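Local coordinates for protein probable thiosulfate sulfurtransferase (Thermus thermophilus, PDB 2EG4) that probably transfers sulfur from thiosulfate to cyanide or another thiophilic acceptor, as in the rhodanese family, and carries a bound zinc ion, at residues V64-E69 with L87-W92; D6-D11 with G59-V64; V10-R15 with T72-R77. One frame throughout, in Å; residues are numbered along the deposited sequence.

Contact 1 of 3, residues V64-E69 with L87-W92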
# COMPACT_ATOMS: atom_id res chain seq x y z
N VAL A 64 2.68 5.10 -14.04
CA VAL A 64 3.53 3.99 -13.63
C VAL A 64 2.66 2.75 -13.53
O VAL A 64 1.56 2.78 -12.98
CB VAL A 64 4.21 4.24 -12.24
CG1 VAL A 64 4.97 2.96 -11.78
CG2 VAL A 64 5.18 5.40 -12.36
N VAL A 65 3.14 1.65 -14.11
CA VAL A 65 2.40 0.40 -14.05
C VAL A 65 3.23 -0.55 -13.19
O VAL A 65 4.35 -0.87 -13.54
CB VAL A 65 2.20 -0.25 -15.44
CG1 VAL A 65 1.59 -1.63 -15.28
CG2 VAL A 65 1.25 0.61 -16.29
N LEU A 66 2.67 -0.96 -12.06
CA LEU A 66 3.40 -1.88 -11.19
C LEU A 66 2.87 -3.30 -11.39
O LEU A 66 1.66 -3.52 -11.47
CB LEU A 66 3.24 -1.50 -9.71
CG LEU A 66 3.76 -0.11 -9.30
CD1 LEU A 66 2.61 0.91 -9.36
CD2 LEU A 66 4.34 -0.18 -7.88
N TYR A 67 3.77 -4.29 -11.46
CA TYR A 67 3.30 -5.65 -11.66
C TYR A 67 3.96 -6.65 -10.71
O TYR A 67 5.07 -6.44 -10.23
CB TYR A 67 3.50 -6.08 -13.13
CG TYR A 67 4.95 -6.26 -13.56
CD1 TYR A 67 5.62 -7.48 -13.38
CD2 TYR A 67 5.65 -5.20 -14.15
CE1 TYR A 67 6.95 -7.64 -13.78
CE2 TYR A 67 6.99 -5.36 -14.57
CZ TYR A 67 7.63 -6.58 -14.38
OH TYR A 67 8.94 -6.73 -14.79
N ASP A 68 3.25 -7.73 -10.43
CA ASP A 68 3.72 -8.79 -9.54
C ASP A 68 2.85 -10.01 -9.92
O ASP A 68 1.93 -9.91 -10.74
CB ASP A 68 3.51 -8.39 -8.07
CG ASP A 68 4.40 -9.16 -7.11
OD1 ASP A 68 4.80 -10.31 -7.41
OD2 ASP A 68 4.68 -8.61 -6.02
N GLU A 69 3.19 -11.15 -9.36
CA GLU A 69 2.45 -12.37 -9.65
C GLU A 69 1.27 -12.42 -8.68
O GLU A 69 1.38 -12.92 -7.55
CB GLU A 69 3.38 -13.57 -9.48
CG GLU A 69 2.74 -14.91 -9.89
CD GLU A 69 2.10 -14.81 -11.25
OE1 GLU A 69 2.77 -14.34 -12.20
OE2 GLU A 69 0.91 -15.19 -11.39
N LEU A 87 2.09 10.07 -8.10
CA LEU A 87 2.17 9.46 -9.43
C LEU A 87 0.87 8.77 -9.77
O LEU A 87 0.15 8.31 -8.89
CB LEU A 87 3.28 8.42 -9.47
CG LEU A 87 4.71 8.93 -9.37
CD1 LEU A 87 5.65 7.73 -9.22
CD2 LEU A 87 5.04 9.74 -10.61
N GLU A 88 0.55 8.72 -11.07
CA GLU A 88 -0.64 8.02 -11.53
C GLU A 88 -0.19 6.56 -11.62
O GLU A 88 0.76 6.26 -12.32
CB GLU A 88 -1.06 8.55 -12.91
CG GLU A 88 -1.54 10.00 -12.86
CD GLU A 88 -2.64 10.21 -11.81
OE1 GLU A 88 -3.65 9.48 -11.85
OE2 GLU A 88 -2.48 11.11 -10.94
N VAL A 89 -0.83 5.68 -10.86
CA VAL A 89 -0.41 4.28 -10.85
C VAL A 89 -1.48 3.29 -11.23
O VAL A 89 -2.69 3.55 -11.07
CB VAL A 89 0.12 3.87 -9.43
CG1 VAL A 89 1.30 4.74 -9.06
CG2 VAL A 89 -0.98 4.02 -8.38
N GLN A 90 -1.04 2.15 -11.75
CA GLN A 90 -1.95 1.09 -12.13
C GLN A 90 -1.31 -0.23 -11.72
O GLN A 90 -0.10 -0.37 -11.83
CB GLN A 90 -2.17 1.10 -13.65
CG GLN A 90 -3.15 0.07 -14.15
CD GLN A 90 -3.45 0.27 -15.63
OE1 GLN A 90 -3.60 1.41 -16.09
NE2 GLN A 90 -3.56 -0.83 -16.37
N LEU A 91 -2.12 -1.17 -11.25
CA LEU A 91 -1.66 -2.49 -10.83
C LEU A 91 -1.88 -3.47 -12.00
O LEU A 91 -2.89 -3.39 -12.69
CB LEU A 91 -2.46 -2.98 -9.63
CG LEU A 91 -2.43 -2.16 -8.33
CD1 LEU A 91 -3.45 -2.74 -7.35
CD2 LEU A 91 -1.04 -2.19 -7.74
N TRP A 92 -0.95 -4.41 -12.16
CA TRP A 92 -1.05 -5.41 -13.23
C TRP A 92 -0.64 -6.72 -12.55
O TRP A 92 0.53 -6.94 -12.27
CB TRP A 92 -0.07 -5.02 -14.33
CG TRP A 92 -0.18 -5.83 -15.58
CD1 TRP A 92 -1.17 -6.70 -15.90
CD2 TRP A 92 0.70 -5.78 -16.70
NE1 TRP A 92 -0.96 -7.21 -17.17
CE2 TRP A 92 0.19 -6.66 -17.68
CE3 TRP A 92 1.88 -5.08 -16.97
CZ2 TRP A 92 0.81 -6.86 -18.92
CZ3 TRP A 92 2.51 -5.27 -18.21
CH2 TRP A 92 1.97 -6.16 -19.16

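Contact 2 of 3, residues D6-D11 with G59-V64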
# COMPACT_ATOMS: atom_id res chain seq x y z
N ASP A 6 3.13 5.17 -22.71
CA ASP A 6 4.46 5.58 -22.23
C ASP A 6 4.65 5.39 -20.75
O ASP A 6 5.19 6.27 -20.06
CB ASP A 6 4.71 7.05 -22.57
CG ASP A 6 4.41 7.37 -24.02
OD1 ASP A 6 5.05 6.76 -24.91
OD2 ASP A 6 3.54 8.24 -24.26
N ALA A 7 4.22 4.25 -20.25
CA ALA A 7 4.34 4.00 -18.83
C ALA A 7 5.73 3.56 -18.43
O ALA A 7 6.50 3.04 -19.25
CB ALA A 7 3.33 2.95 -18.40
N VAL A 8 6.07 3.82 -17.17
CA VAL A 8 7.32 3.33 -16.65
C VAL A 8 6.82 2.11 -15.89
O VAL A 8 5.84 2.19 -15.15
CB VAL A 8 8.00 4.31 -15.67
CG1 VAL A 8 9.19 3.62 -15.00
CG2 VAL A 8 8.50 5.54 -16.43
N LEU A 9 7.50 0.99 -16.10
CA LEU A 9 7.11 -0.25 -15.45
C LEU A 9 7.93 -0.48 -14.18
O LEU A 9 9.14 -0.27 -14.17
CB LEU A 9 7.33 -1.41 -16.43
CG LEU A 9 6.47 -1.32 -17.68
CD1 LEU A 9 6.98 -2.30 -18.75
CD2 LEU A 9 5.05 -1.61 -17.32
N VAL A 10 7.26 -0.93 -13.12
CA VAL A 10 7.90 -1.24 -11.84
C VAL A 10 7.49 -2.66 -11.45
O VAL A 10 6.32 -2.97 -11.34
CB VAL A 10 7.46 -0.24 -10.74
CG1 VAL A 10 8.02 -0.68 -9.36
CG2 VAL A 10 7.98 1.15 -11.13
N ASP A 11 8.50 -3.50 -11.27
CA ASP A 11 8.38 -4.93 -10.94
C ASP A 11 8.56 -5.06 -9.42
O ASP A 11 9.66 -4.79 -8.92
CB ASP A 11 9.52 -5.64 -11.67
CG ASP A 11 9.43 -7.16 -11.63
OD1 ASP A 11 8.93 -7.72 -10.63
OD2 ASP A 11 9.89 -7.78 -12.63
N GLY A 59 13.97 7.14 -12.16
CA GLY A 59 13.47 7.72 -13.40
C GLY A 59 11.98 7.51 -13.56
O GLY A 59 11.50 7.22 -14.66
N LEU A 60 11.25 7.64 -12.45
CA LEU A 60 9.81 7.47 -12.44
C LEU A 60 9.09 8.74 -12.86
O LEU A 60 9.58 9.85 -12.64
CB LEU A 60 9.33 7.05 -11.06
CG LEU A 60 9.89 5.77 -10.44
CD1 LEU A 60 9.15 5.47 -9.14
CD2 LEU A 60 9.71 4.63 -11.44
N ARG A 61 7.93 8.55 -13.46
CA ARG A 61 7.07 9.62 -13.93
C ARG A 61 5.74 8.97 -14.30
O ARG A 61 5.72 7.80 -14.67
CB ARG A 61 7.67 10.27 -15.17
CG ARG A 61 8.02 9.26 -16.25
CD ARG A 61 8.32 9.93 -17.58
NE ARG A 61 8.56 8.94 -18.62
CZ ARG A 61 7.66 8.03 -19.01
NH1 ARG A 61 6.46 8.00 -18.44
NH2 ARG A 61 7.97 7.16 -19.97
N SER A 62 4.65 9.71 -14.19
CA SER A 62 3.34 9.16 -14.54
C SER A 62 3.24 8.90 -16.04
O SER A 62 3.75 9.67 -16.85
CB SER A 62 2.22 10.12 -14.15
OG SER A 62 2.18 10.33 -12.76
N PRO A 63 2.57 7.80 -16.42
CA PRO A 63 1.92 6.84 -15.54
C PRO A 63 2.88 5.72 -15.20
O PRO A 63 3.81 5.43 -15.96
CB PRO A 63 0.76 6.34 -16.39
CG PRO A 63 1.41 6.24 -17.74
CD PRO A 63 2.23 7.53 -17.83
N VAL A 64 2.68 5.10 -14.04
CA VAL A 64 3.53 3.99 -13.63
C VAL A 64 2.66 2.75 -13.53
O VAL A 64 1.56 2.78 -12.98
CB VAL A 64 4.21 4.24 -12.24
CG1 VAL A 64 4.97 2.96 -11.78
CG2 VAL A 64 5.18 5.40 -12.36
O HOH W 1 4.81 9.43 -19.73

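Contact 3 of 3, residues V10-R15 with T72-R77. With SO4 (sulfate ion), chain F.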
# COMPACT_ATOMS: atom_id res chain seq x y z
N VAL A 10 7.26 -0.93 -13.12
CA VAL A 10 7.90 -1.24 -11.84
C VAL A 10 7.49 -2.66 -11.45
O VAL A 10 6.32 -2.97 -11.34
CB VAL A 10 7.46 -0.24 -10.74
CG1 VAL A 10 8.02 -0.68 -9.36
CG2 VAL A 10 7.98 1.15 -11.13
N ASP A 11 8.50 -3.50 -11.27
CA ASP A 11 8.38 -4.93 -10.94
C ASP A 11 8.56 -5.06 -9.42
O ASP A 11 9.66 -4.79 -8.92
CB ASP A 11 9.52 -5.64 -11.67
CG ASP A 11 9.43 -7.16 -11.63
OD1 ASP A 11 8.93 -7.72 -10.63
OD2 ASP A 11 9.89 -7.78 -12.63
N THR A 12 7.52 -5.49 -8.69
CA THR A 12 7.64 -5.59 -7.23
C THR A 12 7.99 -6.98 -6.70
O THR A 12 7.92 -7.23 -5.50
CB THR A 12 6.34 -5.07 -6.56
OG1 THR A 12 5.26 -5.98 -6.78
CG2 THR A 12 5.93 -3.75 -7.19
N ARG A 13 8.37 -7.88 -7.60
CA ARG A 13 8.74 -9.23 -7.19
C ARG A 13 10.10 -9.24 -6.52
O ARG A 13 10.86 -8.27 -6.60
CB ARG A 13 8.79 -10.15 -8.43
CG ARG A 13 7.45 -10.26 -9.15
CD ARG A 13 7.61 -11.14 -10.41
NE ARG A 13 8.53 -10.49 -11.36
CZ ARG A 13 9.18 -11.14 -12.33
NH1 ARG A 13 9.02 -12.45 -12.49
NH2 ARG A 13 10.00 -10.48 -13.14
N PRO A 14 10.43 -10.34 -5.82
CA PRO A 14 11.74 -10.43 -5.17
C PRO A 14 12.83 -10.32 -6.25
O PRO A 14 12.62 -10.70 -7.43
CB PRO A 14 11.70 -11.81 -4.52
CG PRO A 14 10.25 -11.98 -4.18
CD PRO A 14 9.55 -11.46 -5.43
N ARG A 15 13.99 -9.80 -5.88
CA ARG A 15 15.06 -9.61 -6.84
C ARG A 15 15.42 -10.84 -7.68
O ARG A 15 15.68 -10.71 -8.87
CB ARG A 15 16.31 -9.04 -6.15
CG ARG A 15 17.50 -8.80 -7.09
CD ARG A 15 18.45 -7.73 -6.53
NE ARG A 15 18.06 -6.38 -6.94
CZ ARG A 15 18.22 -5.89 -8.17
NH1 ARG A 15 18.77 -6.64 -9.12
NH2 ARG A 15 17.82 -4.65 -8.46
N THR A 72 -0.45 -9.08 -4.67
CA THR A 72 0.34 -9.26 -3.46
C THR A 72 0.38 -8.03 -2.55
O THR A 72 0.13 -6.90 -2.99
CB THR A 72 1.77 -9.63 -3.83
OG1 THR A 72 2.37 -8.49 -4.45
CG2 THR A 72 1.79 -10.79 -4.82
N SER A 73 0.69 -8.26 -1.27
CA SER A 73 0.76 -7.15 -0.35
C SER A 73 1.99 -6.31 -0.71
O SER A 73 1.96 -5.10 -0.56
CB SER A 73 0.82 -7.64 1.11
OG SER A 73 2.04 -8.29 1.38
N ARG A 74 3.05 -6.94 -1.21
CA ARG A 74 4.23 -6.14 -1.59
C ARG A 74 3.90 -5.26 -2.80
O ARG A 74 4.32 -4.11 -2.86
CB ARG A 74 5.46 -7.02 -1.86
CG ARG A 74 5.37 -7.89 -3.07
CD ARG A 74 6.47 -8.97 -3.09
NE ARG A 74 6.15 -9.91 -4.15
CZ ARG A 74 6.39 -11.22 -4.11
NH1 ARG A 74 6.95 -11.79 -3.05
NH2 ARG A 74 6.08 -11.96 -5.18
N LEU A 75 3.10 -5.76 -3.74
CA LEU A 75 2.70 -4.95 -4.89
C LEU A 75 1.85 -3.76 -4.45
O LEU A 75 2.11 -2.64 -4.83
CB LEU A 75 1.91 -5.81 -5.89
CG LEU A 75 1.17 -5.05 -7.00
CD1 LEU A 75 2.18 -4.38 -7.94
CD2 LEU A 75 0.28 -6.03 -7.78
N CYS A 76 0.85 -4.00 -3.61
CA CYS A 76 -0.03 -2.91 -3.20
C CYS A 76 0.62 -1.91 -2.26
O CYS A 76 0.37 -0.72 -2.37
CB CYS A 76 -1.30 -3.49 -2.62
SG CYS A 76 -2.26 -4.42 -3.84
N ARG A 77 1.50 -2.35 -1.37
CA ARG A 77 2.11 -1.35 -0.49
C ARG A 77 3.06 -0.49 -1.32
O ARG A 77 3.14 0.71 -1.13
CB ARG A 77 2.88 -1.98 0.67
CG ARG A 77 3.13 -0.96 1.81
CD ARG A 77 4.07 -1.54 2.88
NE ARG A 77 4.12 -0.72 4.10
CZ ARG A 77 5.22 -0.16 4.60
NH1 ARG A 77 6.40 -0.31 3.98
NH2 ARG A 77 5.15 0.52 5.74
S SO4 F . 16.95 -3.56 -5.06
O1 SO4 F . 17.05 -5.04 -4.80
O2 SO4 F . 16.10 -2.93 -4.00
O3 SO4 F . 18.33 -2.96 -5.02
O4 SO4 F . 16.33 -3.32 -6.40

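Contact 1 of 3, residues V64-E69 with L87-W92
Strands 64-67 and 89-92 are the two parallel strands of a beta-alpha-beta unit in the first rhodanese-like domain, where V64 pairs with V89, V65 with Q90, L66 with L91 and Y67 with W92. Backbone bonds run from one strand to the other in turn: V64 N donates to E88 O, Q90 N to V64 O, L66 N to Q90 O and W92 N to L66 O, all within 2.8 to 2.9 Å. Beyond them D68 N makes a weak bond to W92 O, 3.4 Å.

On the face that carries V64, L66, V89 and L91, branched apolar residues mesh: L66 CD1 lies 3.9 Å from V89 CB, and V64 CG2 meets L87 CD1 at the same spacing. The other face carries V65, Y67, Q90 and W92. There V65 swings CG1 anti to its own N (chi1 173°), which brings this methyl obliquely to the indole, 3.9 Å from W92 CE3. Y67 meets W92 through CB, while its hydroxyl reaches away to L23 N.

Helix 73-84, the crossover between the strands, packs through L75 on L66 and L91; strand 8-11 flanks strand 64-67 on its other edge, and W92 meets W96 edge-to-face.

Contact 2 of 3, residues D6-D11 with G59-V64
R61 and D6 join two parts of the first rhodanese-like domain, the loop between helix 41-57 and strand 64-67 and the start of strand 8-11. The guanidinium of R61 takes the backbone carbonyl of D6 end-on, two nitrogens converging on one oxygen. R61 NH1 lies 2.7 Å from D6 O, almost in line with the C=O bond. R61 NH2 lies 2.9 Å from D6 O and stands 46° above the carbonyl plane. The oxygen itself is close to the plane of the guanidinium. Water 1 donates to D6 O and to S62 O, bridging the two segments. Farther along, V8 N donates to P63 O at 3.0 Å, a nearly straight bond that begins the parallel pairing of V8 with V64.

Apolar contacts lie beside these bonds. The two methyls of V8 divide the work: CG2 sits over the centre of the R61 guanidinium, 3.7 Å above its plane, and V8 CG1 meets L60 CD2 at 3.7 Å. V10 lies on the same face of the sheet; its CG2 touches V64 CG1 at 3.6 Å and also L60 CD2, a compact cluster suited to beta-branched residues on a strand and a leucine reaching in from a loop. L60 and V64 also touch L82 of helix 73-84. The methyl of A7 lies against the ring of P63, with A7 CB 3.9 Å from P63 CG. A cis peptide precedes P63, and G59, with positive phi, closes helix 41-57 in a Schellman motif.

The chemistry implies a charge held by neutral partners: two N-H groups on one carbonyl oxygen orient the guanidinium in its plane, and the valine methyl over its face probably limits tilting. The D6 carboxylate stays apart, so any attraction to R61 is probably only long-range.

Contact 3 of 3, residues V10-R15 with T72-R77
In the first rhodanese-like domain, the loop after strand 8-11 meets the N-capped first turn of helix 73-84, the crossover helix of a beta-alpha-beta unit, with T12 against L75 and P14 against R74. T12 places OG1 between its own N and carbonyl carbon (chi1 70°), which turns the hydroxyl to the helix, 3.3 Å from L75 CA, and leaves T12 CG2 to touch L75 CD1 at 3.9 Å. Threonine suits this place, offering a methyl for the leucine and a hydroxyl for D68 OD2.

R74 stretches past T12 O and presents one guanidinium face to the CD-CG side of the P14 ring, CD lying 3.3 Å above its centre. T72 OG1 caps the helix, accepting from L75 N at 2.9 Å; it is also hydrogen-bonded to D68 OD2, the oxygen that meets T12 OG1 and, in a salt bridge, R74 NE.

Within the loop, D11 and R13 pair side-on, and R13 N also bonds to D11 OD1 in an Asx turn. R15 NE and NH2 make nearly straight bonds to O1 and O4 of a sulfate, probably from the crystallisation liquor, which H28 ND1 also binds.

L66 of strand 64-67 packs on both T12 and L75, and C76 of helix 73-84 packs on helix 195-206.

All three contacts belong to the first rhodanese-like domain and touch its parallel sheet, ordered 27-28, 8-11, 64-67, 89-92. Contact 2 brings the lead-in to strand 64-67 against strand 8-11, and contact 1 joins strand 64-67 to the outer strand 89-92; they share V64, and their centres are about 8 Å apart. Contact 3 sets the loop after strand 8-11 against helix 73-84, the crossover of contact 1, with centres about 9 Å apart; the centres of contacts 2 and 3 are about 14 Å apart. Along the chain contact 2 closes before contact 1 opens, whereas contacts 1 and 3 interleave. D68 of contact 1 reaches R74 of contact 3, tying strand end, loop and helix start together.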